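Local atomic coordinates of dicer Related Helicase (Caenorhabditis elegans, PDB entry 6M6S), a protein that probably hydrolyses ATP as an RNA helicase of the RIG-I-like family and binds 5'-triphosphate double-stranded RNA through the C-terminal domain described here. Residues 104-109 with 116-121; 74-79 with 92-97; 47-52 with 150-155. One frame throughout, in Å; residues are numbered along the deposited sequence.

Interaction 1. Residues 104-109 with 116-121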
loop_
_atom_site.group_PDB
_atom_site.type_symbol
_atom_site.label_atom_id
_atom_site.label_comp_id
_atom_site.label_asym_id
_atom_site.label_seq_id
_atom_site.Cartn_x
_atom_site.Cartn_y
_atom_site.Cartn_z
ATOM N N SER B 104 -0.249 16.313 -1.253
ATOM C CA SER B 104 -0.733 14.939 -1.465
ATOM C C SER B 104 0.131 13.998 -0.711
ATOM O O SER B 104 1.321 14.256 -0.504
ATOM C CB SER B 104 -0.634 14.583 -2.932
ATOM O OG SER B 104 0.745 14.545 -3.295
ATOM N N SER B 105 -0.447 12.903 -0.237
ATOM C CA SER B 105 0.402 11.894 0.350
ATOM C C SER B 105 -0.030 10.522 -0.108
ATOM O O SER B 105 -1.178 10.355 -0.514
ATOM C CB SER B 105 0.431 11.968 1.863
ATOM O OG SER B 105 -0.800 11.541 2.354
ATOM N N MET B 106 0.911 9.567 -0.056
ATOM C CA MET B 106 0.626 8.222 -0.631
ATOM C C MET B 106 1.324 7.139 0.175
ATOM O O MET B 106 2.466 7.295 0.650
ATOM C CB MET B 106 1.157 8.157 -2.073
ATOM C CG MET B 106 0.539 9.170 -3.066
ATOM S SD MET B 106 1.620 10.648 -2.946
ATOM C CE MET B 106 1.048 11.418 -4.421
ATOM N N THR B 107 0.682 5.995 0.323
ATOM C CA THR B 107 1.371 4.818 0.832
ATOM C C THR B 107 1.368 3.799 -0.281
ATOM O O THR B 107 0.409 3.806 -1.119
ATOM C CB THR B 107 0.776 4.217 2.116
ATOM O OG1 THR B 107 -0.559 3.694 1.880
ATOM C CG2 THR B 107 0.703 5.238 3.293
ATOM N N LYS B 108 2.436 2.986 -0.331
ATOM C CA LYS B 108 2.644 2.035 -1.433
ATOM C C LYS B 108 3.046 0.666 -0.846
ATOM O O LYS B 108 3.641 0.598 0.238
ATOM C CB LYS B 108 3.765 2.565 -2.338
ATOM C CG LYS B 108 3.379 3.881 -3.070
ATOM C CD LYS B 108 2.221 3.608 -4.045
ATOM C CE LYS B 108 1.734 4.917 -4.727
ATOM N NZ LYS B 108 0.508 4.722 -5.575
ATOM N N ALA B 109 2.558 -0.382 -1.492
ATOM C CA ALA B 109 2.742 -1.748 -1.028
ATOM C C ALA B 109 4.151 -2.263 -1.350
ATOM O O ALA B 109 4.715 -3.006 -0.570
ATOM C CB ALA B 109 1.699 -2.617 -1.668
ATOM N N GLN B 116 6.674 3.149 -10.322
ATOM C CA GLN B 116 5.651 3.251 -11.304
ATOM C C GLN B 116 4.773 4.489 -11.154
ATOM O O GLN B 116 4.351 5.067 -12.141
ATOM C CB GLN B 116 4.772 2.011 -11.233
ATOM C CG GLN B 116 3.907 1.825 -12.436
ATOM C CD GLN B 116 3.171 0.475 -12.444
ATOM O OE1 GLN B 116 3.589 -0.481 -11.779
ATOM N NE2 GLN B 116 2.071 0.405 -13.187
ATOM N N ASP B 117 4.481 4.865 -9.914
ATOM C CA ASP B 117 3.398 5.816 -9.696
ATOM C C ASP B 117 3.987 7.183 -9.309
ATOM O O ASP B 117 3.425 8.238 -9.667
ATOM C CB ASP B 117 2.572 5.330 -8.518
ATOM C CG ASP B 117 1.759 4.043 -8.835
ATOM O OD1 ASP B 117 1.685 3.653 -10.018
ATOM O OD2 ASP B 117 1.209 3.439 -7.882
ATOM N N LEU B 118 5.131 7.196 -8.625
ATOM C CA LEU B 118 5.516 8.439 -7.939
ATOM C C LEU B 118 6.785 9.070 -8.500
ATOM O O LEU B 118 6.785 10.240 -8.902
ATOM C CB LEU B 118 5.689 8.224 -6.418
ATOM C CG LEU B 118 4.466 7.638 -5.654
ATOM C CD1 LEU B 118 4.719 7.527 -4.145
ATOM C CD2 LEU B 118 3.222 8.537 -5.915
ATOM N N PHE B 119 7.891 8.326 -8.482
ATOM C CA PHE B 119 9.129 8.930 -8.969
ATOM C C PHE B 119 10.136 7.902 -9.509
ATOM O O PHE B 119 10.168 6.758 -9.046
ATOM C CB PHE B 119 9.791 9.776 -7.871
ATOM C CG PHE B 119 10.056 9.041 -6.557
ATOM C CD1 PHE B 119 11.254 8.355 -6.321
ATOM C CD2 PHE B 119 9.144 9.122 -5.511
ATOM C CE1 PHE B 119 11.498 7.739 -5.072
ATOM C CE2 PHE B 119 9.361 8.497 -4.288
ATOM C CZ PHE B 119 10.544 7.783 -4.059
ATOM N N TYR B 120 10.930 8.320 -10.498
ATOM C CA TYR B 120 12.031 7.506 -10.995
ATOM C C TYR B 120 13.091 7.239 -9.913
ATOM O O TYR B 120 13.460 8.160 -9.142
ATOM C CB TYR B 120 12.645 8.296 -12.147
ATOM C CG TYR B 120 13.986 7.837 -12.607
ATOM C CD1 TYR B 120 14.134 6.715 -13.395
ATOM C CD2 TYR B 120 15.095 8.541 -12.255
ATOM C CE1 TYR B 120 15.396 6.312 -13.837
ATOM C CE2 TYR B 120 16.354 8.149 -12.677
ATOM C CZ TYR B 120 16.503 7.026 -13.467
ATOM O OH TYR B 120 17.796 6.672 -13.873
ATOM N N ILE B 121 13.597 6.001 -9.850
ATOM C CA ILE B 121 14.682 5.634 -8.926
ATOM C C ILE B 121 15.797 5.063 -9.783
ATOM O O ILE B 121 15.610 4.087 -10.532
ATOM C CB ILE B 121 14.189 4.578 -7.874
ATOM C CG1 ILE B 121 13.074 5.222 -7.060
ATOM C CG2 ILE B 121 15.353 4.150 -6.942
ATOM C CD1 ILE B 121 12.432 4.304 -6.035
#
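Lys-108 reaches Asp-117 because its CG sits beside the backbone N and its chain then bends about the CB-CG bond, chi2 -65°, before running straight on to NZ. A bend at chi2 in Met-106 likewise lays SD and CE alongside Leu-118. Both residues direct CB at 116-121, whereas Thr-107 between them turns away, the alternation expected of extended backbone.

The polar part is a salt bridge, with Lys-108 NZ 2.7 Å from Asp-117 OD2. The ammonium meets that oxygen on its anti side and 21° out of the carboxylate plane. Asp-117 OD1 stands 4.7 Å from Lys-108 NZ, so one oxygen makes the bridge and the fork of both does not.

Beside the salt bridge, Leu-118 splits its methyls between two neighbours. Its CD2 lies 3.9 Å from Met-106 CE and about as near to Met-106 CG and SD, the two side chains lying alongside and running opposite ways. Its CD1 takes the lysine instead, 4.0 Å from Lys-108 CG. The aliphatic part of the lysine thus packs on leucine while its tip is ionically paired, at a partly exposed, surface position.

Residues 104-106 form the last strand of a four-stranded antiparallel sheet within the chain, continued by parallel pairing with a strand of the second subunit. The contact folds the end of helix 111-117 and the residue after it back against strand 104-106 and the chain that follows it, where Leu-118 also packs on Phe-97 of strand 95-99 and on Tyr-10.

Interaction 2. Residues 74-79 with 92-97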
loop_
_atom_site.group_PDB
_atom_site.type_symbol
_atom_site.label_atom_id
_atom_site.label_comp_id
_atom_site.label_asym_id
_atom_site.label_seq_id
_atom_site.Cartn_x
_atom_site.Cartn_y
_atom_site.Cartn_z
ATOM N N LEU B 74 9.563 3.452 15.985
ATOM C CA LEU B 74 9.002 2.350 15.220
ATOM C C LEU B 74 10.087 1.771 14.337
ATOM O O LEU B 74 10.939 2.526 13.795
ATOM C CB LEU B 74 7.859 2.861 14.323
ATOM C CG LEU B 74 6.961 1.639 13.972
ATOM C CD1 LEU B 74 5.570 1.959 13.795
ATOM C CD2 LEU B 74 7.357 1.261 12.661
ATOM N N ASP B 75 10.105 0.449 14.203
ATOM C CA ASP B 75 11.022 -0.126 13.223
ATOM C C ASP B 75 10.693 0.318 11.802
ATOM O O ASP B 75 9.548 0.173 11.318
ATOM C CB ASP B 75 10.970 -1.636 13.272
ATOM C CG ASP B 75 12.096 -2.232 12.452
ATOM O OD1 ASP B 75 11.935 -2.273 11.189
ATOM O OD2 ASP B 75 13.144 -2.629 13.045
ATOM N N VAL B 76 11.696 0.816 11.089
ATOM C CA VAL B 76 11.448 1.360 9.733
ATOM C C VAL B 76 12.276 0.672 8.651
ATOM O O VAL B 76 12.328 1.168 7.518
ATOM C CB VAL B 76 11.587 2.887 9.632
ATOM C CG1 VAL B 76 10.543 3.616 10.493
ATOM C CG2 VAL B 76 13.018 3.357 10.002
ATOM N N GLY B 77 12.920 -0.458 8.965
ATOM C CA GLY B 77 13.773 -1.093 7.965
ATOM C C GLY B 77 15.021 -1.719 8.589
ATOM O O GLY B 77 15.041 -2.147 9.774
ATOM N N ARG B 78 16.075 -1.774 7.794
ATOM C CA ARG B 78 17.267 -2.487 8.226
ATOM C C ARG B 78 18.441 -1.823 7.586
ATOM O O ARG B 78 18.361 -1.371 6.426
ATOM C CB ARG B 78 17.174 -3.921 7.741
ATOM C CG ARG B 78 18.239 -4.795 8.262
ATOM C CD ARG B 78 17.814 -6.260 8.061
ATOM N NE ARG B 78 18.740 -7.075 8.768
ATOM C CZ ARG B 78 18.666 -8.389 8.876
ATOM N NH1 ARG B 78 17.658 -9.064 8.312
ATOM N NH2 ARG B 78 19.605 -9.007 9.558
ATOM N N ALA B 79 19.581 -1.777 8.285
ATOM C CA ALA B 79 20.782 -1.263 7.635
ATOM C C ALA B 79 21.541 -2.427 7.007
ATOM O O ALA B 79 21.434 -3.576 7.468
ATOM C CB ALA B 79 21.685 -0.563 8.689
ATOM N N VAL B 92 9.138 0.110 2.499
ATOM C CA VAL B 92 7.985 0.893 2.021
ATOM C C VAL B 92 6.816 0.820 2.961
ATOM O O VAL B 92 5.979 1.722 3.007
ATOM C CB VAL B 92 7.376 0.420 0.691
ATOM C CG1 VAL B 92 8.017 1.093 -0.473
ATOM C CG2 VAL B 92 7.324 -1.116 0.566
ATOM N N LYS B 93 6.690 -0.278 3.711
ATOM C CA LYS B 93 5.588 -0.387 4.681
ATOM C C LYS B 93 5.600 0.605 5.846
ATOM O O LYS B 93 4.599 0.764 6.506
ATOM C CB LYS B 93 5.586 -1.782 5.285
ATOM C CG LYS B 93 5.430 -2.875 4.277
ATOM C CD LYS B 93 5.836 -4.195 4.942
ATOM C CE LYS B 93 5.669 -5.354 3.977
ATOM N NZ LYS B 93 5.693 -6.663 4.702
ATOM N N ALA B 94 6.756 1.261 6.115
ATOM C CA ALA B 94 6.872 2.150 7.229
ATOM C C ALA B 94 6.836 3.600 6.788
ATOM O O ALA B 94 6.908 4.481 7.656
ATOM C CB ALA B 94 8.264 1.909 7.856
ATOM N N LEU B 95 6.665 3.802 5.482
ATOM C CA LEU B 95 6.779 5.143 4.862
ATOM C C LEU B 95 5.459 5.712 4.355
ATOM O O LEU B 95 4.579 4.989 3.847
ATOM C CB LEU B 95 7.714 5.092 3.676
ATOM C CG LEU B 95 9.181 4.753 4.027
ATOM C CD1 LEU B 95 9.954 4.751 2.734
ATOM C CD2 LEU B 95 9.767 5.752 5.048
ATOM N N THR B 96 5.343 7.031 4.503
ATOM C CA THR B 96 4.348 7.799 3.767
ATOM C C THR B 96 5.146 8.709 2.855
ATOM O O THR B 96 6.116 9.378 3.285
ATOM C CB THR B 96 3.486 8.608 4.709
ATOM O OG1 THR B 96 2.694 7.687 5.497
ATOM C CG2 THR B 96 2.445 9.434 3.941
ATOM N N PHE B 97 4.781 8.772 1.567
ATOM C CA PHE B 97 5.423 9.678 0.620
ATOM C C PHE B 97 4.594 10.943 0.504
ATOM O O PHE B 97 3.375 10.872 0.325
ATOM C CB PHE B 97 5.538 9.004 -0.735
ATOM C CG PHE B 97 6.367 7.752 -0.691
ATOM C CD1 PHE B 97 7.728 7.803 -0.882
ATOM C CD2 PHE B 97 5.774 6.540 -0.444
ATOM C CE1 PHE B 97 8.470 6.630 -0.823
ATOM C CE2 PHE B 97 6.510 5.367 -0.365
ATOM C CZ PHE B 97 7.888 5.447 -0.591
#
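Val-76 and Ala-94 meet near the zinc site of a RIG-I-type C-terminal domain, where the strand following the second cysteine pair passes the short 3-10 turn leading into strand 95-99. The two side chains are oriented quite differently. Ala-94 points its methyl toward 74-79, while Val-76 runs its CA-CB bond across the line of approach, so the alanine meets the flank of the valine rather than its end.

The distances bear this out. Ala-94 CB lies 3.7 Å from Val-76 CA and 3.9 Å from Val-76 CG1, touching backbone and branch about equally. CG1 is placed beside the backbone N of Val-76, chi1 -64°, and this rotation brings it to the methyl. The contact is small, apolar and buried, without a hydrogen bond between the segments. The CA atoms of Val-76 and Ala-94 come within 5.3 Å, a closeness permitted by a side chain as short as alanine's.

Val-76 also touches the metal site: its side chain is about 4 Å from that of Cys-69, a zinc ligand together with Cys-14, Cys-17 and Cys-72. Its backbone is bonded to Ile-67 and Ser-91, which fixes it between strand 61-69 and the end of strand 85-90, at Ser-91. Through Ala-94, at the end of the 3-10 turn before strand 95-99, the contact links this sheet to the one holding that strand.

The chain beside Val-76 is shaped by an Asx turn at Asp-75, whose OD2 forms a salt bridge with Lys-68. Gly-77 adopts backbone angles at which a CB would collide with the preceding carbonyl O. Its N donates to Asp-75 OD1 at 3.0 Å, approaching from above the carboxylate plane, 47° out of it.

Interaction 3. Residues 47-52 with 150-155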
loop_
_atom_site.group_PDB
_atom_site.type_symbol
_atom_site.label_atom_id
_atom_site.label_comp_id
_atom_site.label_asym_id
_atom_site.label_seq_id
_atom_site.Cartn_x
_atom_site.Cartn_y
_atom_site.Cartn_z
ATOM N N VAL B 47 19.984 2.858 15.500
ATOM C CA VAL B 47 20.513 1.625 14.958
ATOM C C VAL B 47 20.571 0.642 16.100
ATOM O O VAL B 47 21.240 0.910 17.116
ATOM C CB VAL B 47 21.925 1.890 14.332
ATOM C CG1 VAL B 47 22.600 0.586 13.941
ATOM C CG2 VAL B 47 21.853 2.900 13.171
ATOM N N GLU B 48 19.862 -0.491 15.971
ATOM C CA GLU B 48 19.697 -1.435 17.070
ATOM C C GLU B 48 20.157 -2.846 16.620
ATOM O O GLU B 48 19.649 -3.353 15.620
ATOM C CB GLU B 48 18.250 -1.459 17.550
ATOM C CG GLU B 48 18.057 -2.335 18.774
ATOM C CD GLU B 48 18.416 -1.630 20.126
ATOM O OE1 GLU B 48 18.774 -0.418 20.162
ATOM O OE2 GLU B 48 18.309 -2.306 21.168
ATOM N N SER B 49 21.105 -3.475 17.328
ATOM C CA SER B 49 21.569 -4.791 16.901
ATOM C C SER B 49 20.432 -5.826 16.886
ATOM O O SER B 49 19.556 -5.786 17.733
ATOM C CB SER B 49 22.675 -5.274 17.848
ATOM O OG SER B 49 22.991 -6.635 17.575
ATOM N N LYS B 50 20.436 -6.762 15.935
ATOM C CA LYS B 50 19.385 -7.809 15.938
ATOM C C LYS B 50 19.680 -9.042 16.800
ATOM O O LYS B 50 18.761 -9.811 17.169
ATOM C CB LYS B 50 19.054 -8.271 14.506
ATOM C CG LYS B 50 18.132 -7.341 13.773
ATOM C CD LYS B 50 17.642 -7.941 12.463
ATOM C CE LYS B 50 16.702 -9.117 12.694
ATOM N NZ LYS B 50 16.206 -9.653 11.399
ATOM N N ARG B 51 20.958 -9.222 17.110
ATOM C CA ARG B 51 21.443 -10.404 17.839
ATOM C C ARG B 51 21.065 -11.719 17.142
ATOM O O ARG B 51 20.822 -12.733 17.801
ATOM C CB ARG B 51 20.953 -10.425 19.302
ATOM C CG ARG B 51 21.574 -9.358 20.211
ATOM C CD ARG B 51 20.730 -8.090 20.202
ATOM N NE ARG B 51 20.873 -7.298 21.431
ATOM C CZ ARG B 51 20.331 -6.086 21.615
ATOM N NH1 ARG B 51 19.612 -5.491 20.641
ATOM N NH2 ARG B 51 20.518 -5.457 22.775
ATOM N N LYS B 52 21.009 -11.691 15.814
ATOM C CA LYS B 52 20.691 -12.882 15.047
ATOM C C LYS B 52 21.143 -12.621 13.612
ATOM O O LYS B 52 20.688 -11.679 12.989
ATOM C CB LYS B 52 19.201 -13.157 15.101
ATOM C CG LYS B 52 18.807 -14.461 14.444
ATOM C CD LYS B 52 19.075 -15.638 15.366
ATOM C CE LYS B 52 18.131 -15.618 16.564
ATOM N NZ LYS B 52 18.328 -16.785 17.463
ATOM N N ASP B 150 29.399 -2.301 12.979
ATOM C CA ASP B 150 30.610 -3.053 12.818
ATOM C C ASP B 150 30.539 -4.388 13.581
ATOM O O ASP B 150 31.055 -5.408 13.088
ATOM C CB ASP B 150 31.781 -2.273 13.416
ATOM C CG ASP B 150 32.248 -1.117 12.548
ATOM O OD1 ASP B 150 31.973 -1.030 11.335
ATOM O OD2 ASP B 150 33.000 -0.289 13.092
ATOM N N LEU B 151 29.934 -4.392 14.765
ATOM C CA LEU B 151 29.821 -5.615 15.555
ATOM C C LEU B 151 28.899 -6.605 14.843
ATOM O O LEU B 151 29.175 -7.825 14.841
ATOM C CB LEU B 151 29.157 -5.341 16.882
ATOM C CG LEU B 151 30.085 -4.829 17.944
ATOM C CD1 LEU B 151 29.277 -4.209 19.058
ATOM C CD2 LEU B 151 30.816 -6.065 18.441
ATOM N N ASP B 152 27.798 -6.104 14.305
ATOM C CA ASP B 152 26.892 -7.000 13.605
ATOM C C ASP B 152 27.586 -7.517 12.331
ATOM O O ASP B 152 27.392 -8.696 11.970
ATOM C CB ASP B 152 25.546 -6.343 13.244
ATOM C CG ASP B 152 24.591 -6.238 14.433
ATOM O OD1 ASP B 152 24.882 -6.840 15.478
ATOM O OD2 ASP B 152 23.532 -5.563 14.307
ATOM N N SER B 153 28.382 -6.664 11.662
ATOM C CA SER B 153 29.131 -7.077 10.469
ATOM C C SER B 153 30.162 -8.152 10.802
ATOM O O SER B 153 30.383 -9.097 10.029
ATOM C CB SER B 153 29.859 -5.902 9.823
ATOM O OG SER B 153 30.491 -6.331 8.619
ATOM N N ARG B 154 30.808 -8.013 11.959
ATOM C CA ARG B 154 31.834 -8.982 12.332
ATOM C C ARG B 154 31.191 -10.343 12.578
ATOM O O ARG B 154 31.748 -11.385 12.206
ATOM C CB ARG B 154 32.628 -8.512 13.546
ATOM C CG ARG B 154 33.806 -7.566 13.187
ATOM C CD ARG B 154 34.887 -7.420 14.299
ATOM N NE ARG B 154 34.295 -6.954 15.547
ATOM C CZ ARG B 154 34.098 -5.671 15.856
ATOM N NH1 ARG B 154 34.492 -4.704 15.034
ATOM N NH2 ARG B 154 33.519 -5.349 17.002
ATOM N N GLN B 155 30.032 -10.357 13.218
ATOM C CA GLN B 155 29.300 -11.587 13.442
ATOM C C GLN B 155 28.800 -12.191 12.159
ATOM O O GLN B 155 28.699 -13.370 12.053
ATOM C CB GLN B 155 28.091 -11.387 14.322
ATOM C CG GLN B 155 28.321 -11.045 15.763
ATOM C CD GLN B 155 28.953 -12.168 16.554
ATOM O OE1 GLN B 155 28.558 -13.324 16.463
ATOM N NE2 GLN B 155 29.929 -11.818 17.340
#
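Asp-152 extends from helix 140-167 to grip Ser-49, just beyond the end of strand 45-48. Its CB points at the loop, and CG, turned beside the helix backbone N (chi1 -78°), carries the carboxylate up to the serine, with Asp-152 CG 3.5 Å from Ser-49 OG. One oxygen makes the bond: Asp-152 OD1 accepts from Ser-49 OG at 2.8 Å through its syn lone pair, on the side of the other oxygen. That other oxygen, OD2, rests 3.3 Å from Ser-49 CA and takes its own hydrogen bond from outside the two segments, from Ser-65 OG. Lys-50 N stands 3.7 Å from Asp-152 OD2, where no hydrogen bond is assigned, though the dipole of that N-H may add some electrostatic support.

Ser-49 meets the carboxylate because its OG stands opposite the backbone N, chi1 171°. The same hydroxyl serves a second purpose: Ser-49 OG accepts a weak bond of 3.3 Å from Arg-51 N, so it donates to the helix while bracing the turn. Arg-51 closes that turn from the other end, its NH1 donating to Ser-49 O at 2.9 Å, with a weak, long salt bridge to Glu-48 in the plane of the guanidinium. Replacing Asp-152 by an alanine would probably leave the hydroxyls of Ser-49 and Ser-65 without the carboxylate oxygens that accept from them and the loop less firmly held to the helix.

Strand 45-48 is an edge of the sheet that continues through 61-69, 75-82 and 85-90. The long helix lies against this sheet, with Val-148 and Leu-149 packing on Val-47, and Ser-153 on Leu-64 of strand 61-69.

Overall arrangement
From the N terminus, residues 47-52 come first, but interaction 3 closes only when helix 140-167 returns at 150-155, so its loop of 97 residues encloses both other contacts. Inside it, 92-97 comes back to 74-79 in interaction 2, and 116-121 then folds onto 104-109 in interaction 1; these two lie in series and nothing crosses. Interactions 1 and 2 adjoin on one sheet, through Met-106 N and Phe-97 O, 2.8 Å apart. Interactions 2 and 3 share the sheet of strands 45-48 and 75-82. Interaction 2 thus bridges the two sheets, while interactions 1 and 3 fasten helices on opposite sides of the chain's centre.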